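Local coordinates for Phenylalanine/tyrosine ammonia-lyase (Rhodosporidium toruloides, PDB 1Y2M), which catalyses the non-oxidative deamination of L-phenylalanine and L-tyrosine to trans-cinnamic and p-coumaric acid, working as a homotetramer, at residues B[438-443]-B[525-530]; B[295-300]-B[434-439]. All blocks are in the same frame, centred on the assembly; numbering follows the deposited sequence.

Contact 1 (B[438-443]-B[525-530]); sequences TQLTEM and ATHLYC
Leu440, in the last turn of helix 416-443, meets His527, the pair whose CA atoms are nearest across the segments (6.0 Å). The interaction between them is a CH-pi contact: Leu440 CB sits over one face of the imidazole, 4.2 Å from the His527 ring centroid and only 13° off the ring normal. His527 carries CG anti to its backbone N, which swings the ring off its own helix and under the base of the leucine. At the ring edge the contact is polar in character. Gln439 OE1 lies in the imidazole plane, 3.2 Å from His527 CE1, so the amide oxygen faces a ring carbon; the amide and ring planes are turned 70° apart. The ring's NE2 is satisfied elsewhere, by a hydrogen bond to Thr300 OG1, and the amide NH2 of Gln439 turns to Thr297 and Pro364 O.

The rest is apolar. Leu440 spreads its two methyls over the partner helix: CD1 presses on Cys530 CB at 3.5 Å, while CD2 reaches Thr526 CG2 at 4.0 Å, the two side chains crossing at about a right angle. One turn on, the selenomethionine Met443 runs out extended and bends at its last torsion, bringing CE to 4.0 Å from Cys530 CB and obliquely toward the His527 ring. No hydrogen bond crosses between the segments.

Segments 438-443 and 525-530, on helices 416-443 and 506-560, run in roughly the same direction, 34° apart with axes 10.2 Å from each other, within the long-helix bundle of the PAL/histidase family. Helix 468-484 packs on Leu440 through Ala474 and on Thr526 through Leu470 and Tyr477, while Val695 of helix 691-703 also touches Thr526.

Contact 2 (B[295-300]-B[434-439]); sequences SLTAMT and KLNFTQ
Thr297 and Gln439 cross at about a right angle, and their polar ends make the one hydrogen bond between the segments. Gln439 NE2 donates to Thr297 OG1 over 2.9 Å. The bond is nearly straight, 166° at the hydrogen, with the hydroxyl oxygen close to the amide plane. Thr297 has its hydroxyl beside the backbone N and anti to the carbonyl carbon (chi1 -63°), a setting in which OG1 also bonds to Ser293 O one turn earlier. Its CG2 lies 3.6 Å from the same Gln439 NE2, so the amide nitrogen touches both branches of the threonine.

Gln439 OE1 receives a weak bond from Asn436 ND2 in its own helix, while Asn436 OD1 reaches across to Ser293 OG on helix 273-303. Leu296 brings CB to 4.0 Å from Asn436 ND2. These side chains fill the seam between segments 295-300 and 434-439, near-parallel neighbours in the helical bundle of the aromatic amino acid lyases, inclined by 17° with axes 10.6 Å apart. Putting an alanine in place of Gln439 would probably leave Thr297 OG1 without the amide N-H it accepts from, deprive Asn436 ND2 of its weak acceptor and open a gap at this seam.

Thr300 and Gln439 approach obliquely, Thr300 OG1 standing 4.2 Å from Gln439 OE1. Thr300 OG1 instead donates back to Leu296 O over 2.8 Å, from above the carbonyl plane, while Thr300 N reaches that oxygen from the opposite face. Beyond the seam, Lys434 on the same helix as Gln439 hydrogen-bonds through NZ to Val492 O of a second subunit and Gln493 OE1 of a third.

How the contacts relate
Both contacts are buried, their centres about 6 Å apart, and both use helix 416-443, which packs against helix 506-560 in contact 1 and helix 273-303 in contact 2. Contact 1 is mainly apolar and aromatic, whereas contact 2 is smaller and more polar, built on an amide and hydroxyls. Gln439 belongs to both interfaces. The pairs also join directly: the hydrogen bond between His527 NE2 and Thr300 OG1 links contact 1 to contact 2, and Leu296 CD1 packs against His527 ND1. Three helices thus meet in one core. Arg366, which by similarity probably binds cinnamate, has its side chain about 9 Å from that of Gln439.

Contact 1 (B[438-443]-B[525-530])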
loop_
_atom_site.group_PDB
_atom_site.type_symbol
_atom_site.label_atom_id
_atom_site.label_comp_id
_atom_site.label_asym_id
_atom_site.label_seq_id
_atom_site.Cartn_x
_atom_site.Cartn_y
_atom_site.Cartn_z
ATOM N N THR B 438 -14.988 15.421 0.715
ATOM C CA THR B 438 -14.743 16.592 1.575
ATOM C C THR B 438 -15.718 17.709 1.293
ATOM O O THR B 438 -16.187 18.416 2.228
ATOM C CB THR B 438 -13.312 17.186 1.507
ATOM O OG1 THR B 438 -13.000 17.688 0.192
ATOM C CG2 THR B 438 -12.294 16.130 1.889
ATOM N N GLN B 439 -16.104 17.847 0.031
ATOM C CA GLN B 439 -17.195 18.840 -0.314
ATOM C C GLN B 439 -18.515 18.459 0.345
ATOM O O GLN B 439 -19.204 19.319 0.935
ATOM C CB GLN B 439 -17.419 18.924 -1.830
ATOM C CG GLN B 439 -16.265 19.493 -2.599
ATOM C CD GLN B 439 -16.421 19.347 -4.090
ATOM O OE1 GLN B 439 -17.361 18.677 -4.549
ATOM N NE2 GLN B 439 -15.497 19.948 -4.869
ATOM N N LEU B 440 -18.893 17.199 0.195
ATOM C CA LEU B 440 -20.171 16.709 0.682
ATOM C C LEU B 440 -20.188 16.783 2.213
ATOM O O LEU B 440 -21.136 17.273 2.781
ATOM C CB LEU B 440 -20.371 15.274 0.241
ATOM C CG LEU B 440 -21.608 14.576 0.839
ATOM C CD1 LEU B 440 -22.856 15.298 0.437
ATOM C CD2 LEU B 440 -21.715 13.147 0.320
ATOM N N THR B 441 -19.120 16.353 2.891
ATOM C CA THR B 441 -19.189 16.254 4.351
ATOM C C THR B 441 -19.202 17.651 4.993
ATOM O O THR B 441 -19.789 17.865 6.054
ATOM C CB THR B 441 -18.139 15.288 4.880
ATOM O OG1 THR B 441 -18.533 14.860 6.216
ATOM C CG2 THR B 441 -16.778 15.904 4.873
ATOM N N GLU B 442 -18.619 18.638 4.323
ATOM C CA GLU B 442 -18.715 20.024 4.754
ATOM C C GLU B 442 -20.157 20.498 4.654
ATOM O O GLU B 442 -20.697 21.113 5.575
ATOM C CB GLU B 442 -17.786 20.888 3.909
ATOM C CG GLU B 442 -17.793 22.373 4.272
ATOM C CD GLU B 442 -16.860 23.203 3.409
ATOM O OE1 GLU B 442 -15.987 22.635 2.678
ATOM O OE2 GLU B 442 -17.026 24.453 3.450
HETATM N N MSE B 443 -20.768 20.198 3.524
HETATM C CA MSE B 443 -22.146 20.581 3.265
HETATM C C MSE B 443 -23.128 19.949 4.254
HETATM O O MSE B 443 -24.157 20.553 4.541
HETATM C CB MSE B 443 -22.573 20.216 1.822
HETATM C CG MSE B 443 -23.843 20.784 1.442
HETATM SE SE MSE B 443 -24.224 20.474 -0.477
HETATM C CE MSE B 443 -24.132 18.494 -0.442
ATOM N N ALA B 525 -22.964 9.375 -6.769
ATOM C CA ALA B 525 -24.461 9.263 -6.736
ATOM C C ALA B 525 -24.972 9.834 -5.393
ATOM O O ALA B 525 -25.959 10.518 -5.334
ATOM C CB ALA B 525 -24.914 7.874 -6.925
ATOM N N THR B 526 -24.306 9.459 -4.328
ATOM C CA THR B 526 -24.623 9.974 -2.985
ATOM C C THR B 526 -24.525 11.511 -2.902
ATOM O O THR B 526 -25.402 12.220 -2.382
ATOM C CB THR B 526 -23.694 9.288 -1.968
ATOM O OG1 THR B 526 -24.018 7.897 -1.941
ATOM C CG2 THR B 526 -23.775 9.858 -0.558
ATOM N N HIS B 527 -23.413 12.041 -3.368
ATOM C CA HIS B 527 -23.204 13.481 -3.371
ATOM C C HIS B 527 -24.304 14.159 -4.193
ATOM O O HIS B 527 -24.841 15.212 -3.808
ATOM C CB HIS B 527 -21.788 13.750 -3.901
ATOM C CG HIS B 527 -21.326 15.189 -3.803
ATOM N ND1 HIS B 527 -20.065 15.591 -4.196
ATOM C CD2 HIS B 527 -21.962 16.308 -3.370
ATOM C CE1 HIS B 527 -19.951 16.897 -3.995
ATOM N NE2 HIS B 527 -21.091 17.360 -3.515
ATOM N N LEU B 528 -24.570 13.659 -5.386
ATOM C CA LEU B 528 -25.625 14.252 -6.214
ATOM C C LEU B 528 -26.982 14.220 -5.517
ATOM O O LEU B 528 -27.695 15.231 -5.503
ATOM C CB LEU B 528 -25.708 13.516 -7.555
ATOM C CG LEU B 528 -26.670 14.030 -8.626
ATOM C CD1 LEU B 528 -26.547 15.543 -8.822
ATOM C CD2 LEU B 528 -26.390 13.300 -9.961
ATOM N N TYR B 529 -27.308 13.096 -4.884
ATOM C CA TYR B 529 -28.553 13.024 -4.097
ATOM C C TYR B 529 -28.593 14.174 -3.095
ATOM O O TYR B 529 -29.595 14.897 -2.989
ATOM C CB TYR B 529 -28.668 11.675 -3.397
ATOM C CG TYR B 529 -29.861 11.613 -2.479
ATOM C CD1 TYR B 529 -31.098 11.146 -2.927
ATOM C CD2 TYR B 529 -29.752 12.026 -1.179
ATOM C CE1 TYR B 529 -32.180 11.123 -2.088
ATOM C CE2 TYR B 529 -30.864 12.022 -0.336
ATOM C CZ TYR B 529 -32.057 11.572 -0.785
ATOM O OH TYR B 529 -33.146 11.562 0.090
ATOM N N CYS B 530 -27.498 14.324 -2.347
ATOM C CA CYS B 530 -27.460 15.322 -1.248
ATOM C C CYS B 530 -27.489 16.772 -1.740
ATOM O O CYS B 530 -28.231 17.616 -1.200
ATOM C CB CYS B 530 -26.309 15.111 -0.337
ATOM S SG CYS B 530 -26.293 13.566 0.574
#

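Contact 2 (B[295-300]-B[434-439])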
loop_
_atom_site.group_PDB
_atom_site.type_symbol
_atom_site.label_atom_id
_atom_site.label_comp_id
_atom_site.label_asym_id
_atom_site.label_seq_id
_atom_site.Cartn_x
_atom_site.Cartn_y
_atom_site.Cartn_z
ATOM N N SER B 295 -19.032 18.884 -12.169
ATOM C CA SER B 295 -20.424 19.289 -12.075
ATOM C C SER B 295 -20.913 19.384 -10.626
ATOM O O SER B 295 -21.579 20.337 -10.221
ATOM C CB SER B 295 -21.324 18.365 -12.920
ATOM O OG SER B 295 -20.981 18.458 -14.314
ATOM N N LEU B 296 -20.552 18.393 -9.819
ATOM C CA LEU B 296 -20.894 18.371 -8.416
ATOM C C LEU B 296 -20.193 19.474 -7.648
ATOM O O LEU B 296 -20.790 20.067 -6.761
ATOM C CB LEU B 296 -20.518 17.016 -7.829
ATOM C CG LEU B 296 -21.466 15.897 -8.212
ATOM C CD1 LEU B 296 -20.898 14.583 -7.808
ATOM C CD2 LEU B 296 -22.781 16.099 -7.511
ATOM N N THR B 297 -18.962 19.794 -8.011
ATOM C CA THR B 297 -18.266 20.947 -7.464
ATOM C C THR B 297 -19.092 22.241 -7.667
ATOM O O THR B 297 -19.322 23.002 -6.721
ATOM C CB THR B 297 -16.837 21.103 -8.063
ATOM O OG1 THR B 297 -16.046 19.966 -7.720
ATOM C CG2 THR B 297 -16.167 22.339 -7.474
ATOM N N ALA B 298 -19.533 22.454 -8.899
ATOM C CA ALA B 298 -20.327 23.647 -9.255
ATOM C C ALA B 298 -21.624 23.649 -8.414
ATOM O O ALA B 298 -21.988 24.671 -7.772
ATOM C CB ALA B 298 -20.637 23.669 -10.718
HETATM N N MSE B 299 -22.320 22.520 -8.369
HETATM C CA MSE B 299 -23.621 22.494 -7.654
HETATM C C MSE B 299 -23.467 22.688 -6.165
HETATM O O MSE B 299 -24.329 23.237 -5.465
HETATM C CB MSE B 299 -24.373 21.234 -8.020
HETATM C CG MSE B 299 -24.676 21.246 -9.445
HETATM SE SE MSE B 299 -25.778 19.713 -9.992
HETATM C CE MSE B 299 -27.460 20.462 -9.613
ATOM N N THR B 300 -22.351 22.193 -5.652
ATOM C CA THR B 300 -22.012 22.441 -4.234
ATOM C C THR B 300 -21.712 23.912 -3.960
ATOM O O THR B 300 -22.076 24.446 -2.906
ATOM C CB THR B 300 -20.890 21.511 -3.753
ATOM O OG1 THR B 300 -21.227 20.126 -4.019
ATOM C CG2 THR B 300 -20.640 21.670 -2.254
ATOM N N LYS B 434 -11.802 11.651 -2.682
ATOM C CA LYS B 434 -11.476 12.462 -1.521
ATOM C C LYS B 434 -12.008 13.888 -1.671
ATOM O O LYS B 434 -12.607 14.413 -0.749
ATOM C CB LYS B 434 -9.972 12.429 -1.281
ATOM C CG LYS B 434 -9.567 13.229 -0.075
ATOM C CD LYS B 434 -10.046 12.656 1.250
ATOM C CE LYS B 434 -9.488 13.486 2.405
ATOM N NZ LYS B 434 -9.671 12.939 3.818
ATOM N N LEU B 435 -11.866 14.498 -2.843
ATOM C CA LEU B 435 -12.409 15.839 -3.058
ATOM C C LEU B 435 -13.901 15.932 -2.835
ATOM O O LEU B 435 -14.398 16.743 -2.036
ATOM C CB LEU B 435 -12.107 16.297 -4.487
ATOM C CG LEU B 435 -12.502 17.771 -4.742
ATOM C CD1 LEU B 435 -11.656 18.729 -3.800
ATOM C CD2 LEU B 435 -12.339 18.140 -6.179
ATOM N N ASN B 436 -14.637 15.109 -3.558
ATOM C CA ASN B 436 -16.082 15.202 -3.461
ATOM C C ASN B 436 -16.537 14.772 -2.059
ATOM O O ASN B 436 -17.504 15.308 -1.536
ATOM C CB ASN B 436 -16.767 14.392 -4.579
ATOM C CG ASN B 436 -16.475 14.990 -5.954
ATOM O OD1 ASN B 436 -15.779 14.407 -6.730
ATOM N ND2 ASN B 436 -16.993 16.198 -6.227
ATOM N N PHE B 437 -15.878 13.810 -1.434
ATOM C CA PHE B 437 -16.273 13.468 -0.043
ATOM C C PHE B 437 -16.121 14.743 0.826
ATOM O O PHE B 437 -16.965 15.065 1.652
ATOM C CB PHE B 437 -15.335 12.416 0.521
ATOM C CG PHE B 437 -15.413 12.278 2.009
ATOM C CD1 PHE B 437 -16.546 11.791 2.624
ATOM C CD2 PHE B 437 -14.366 12.679 2.781
ATOM C CE1 PHE B 437 -16.631 11.696 3.999
ATOM C CE2 PHE B 437 -14.438 12.615 4.169
ATOM C CZ PHE B 437 -15.581 12.108 4.768
ATOM N N THR B 438 -14.988 15.421 0.715
ATOM C CA THR B 438 -14.743 16.592 1.575
ATOM C C THR B 438 -15.718 17.709 1.293
ATOM O O THR B 438 -16.187 18.416 2.228
ATOM C CB THR B 438 -13.312 17.186 1.507
ATOM O OG1 THR B 438 -13.000 17.688 0.192
ATOM C CG2 THR B 438 -12.294 16.130 1.889
ATOM N N GLN B 439 -16.104 17.847 0.031
ATOM C CA GLN B 439 -17.195 18.840 -0.314
ATOM C C GLN B 439 -18.515 18.459 0.345
ATOM O O GLN B 439 -19.204 19.319 0.935
ATOM C CB GLN B 439 -17.419 18.924 -1.830
ATOM C CG GLN B 439 -16.265 19.493 -2.599
ATOM C CD GLN B 439 -16.421 19.347 -4.090
ATOM O OE1 GLN B 439 -17.361 18.677 -4.549
ATOM N NE2 GLN B 439 -15.497 19.948 -4.869
#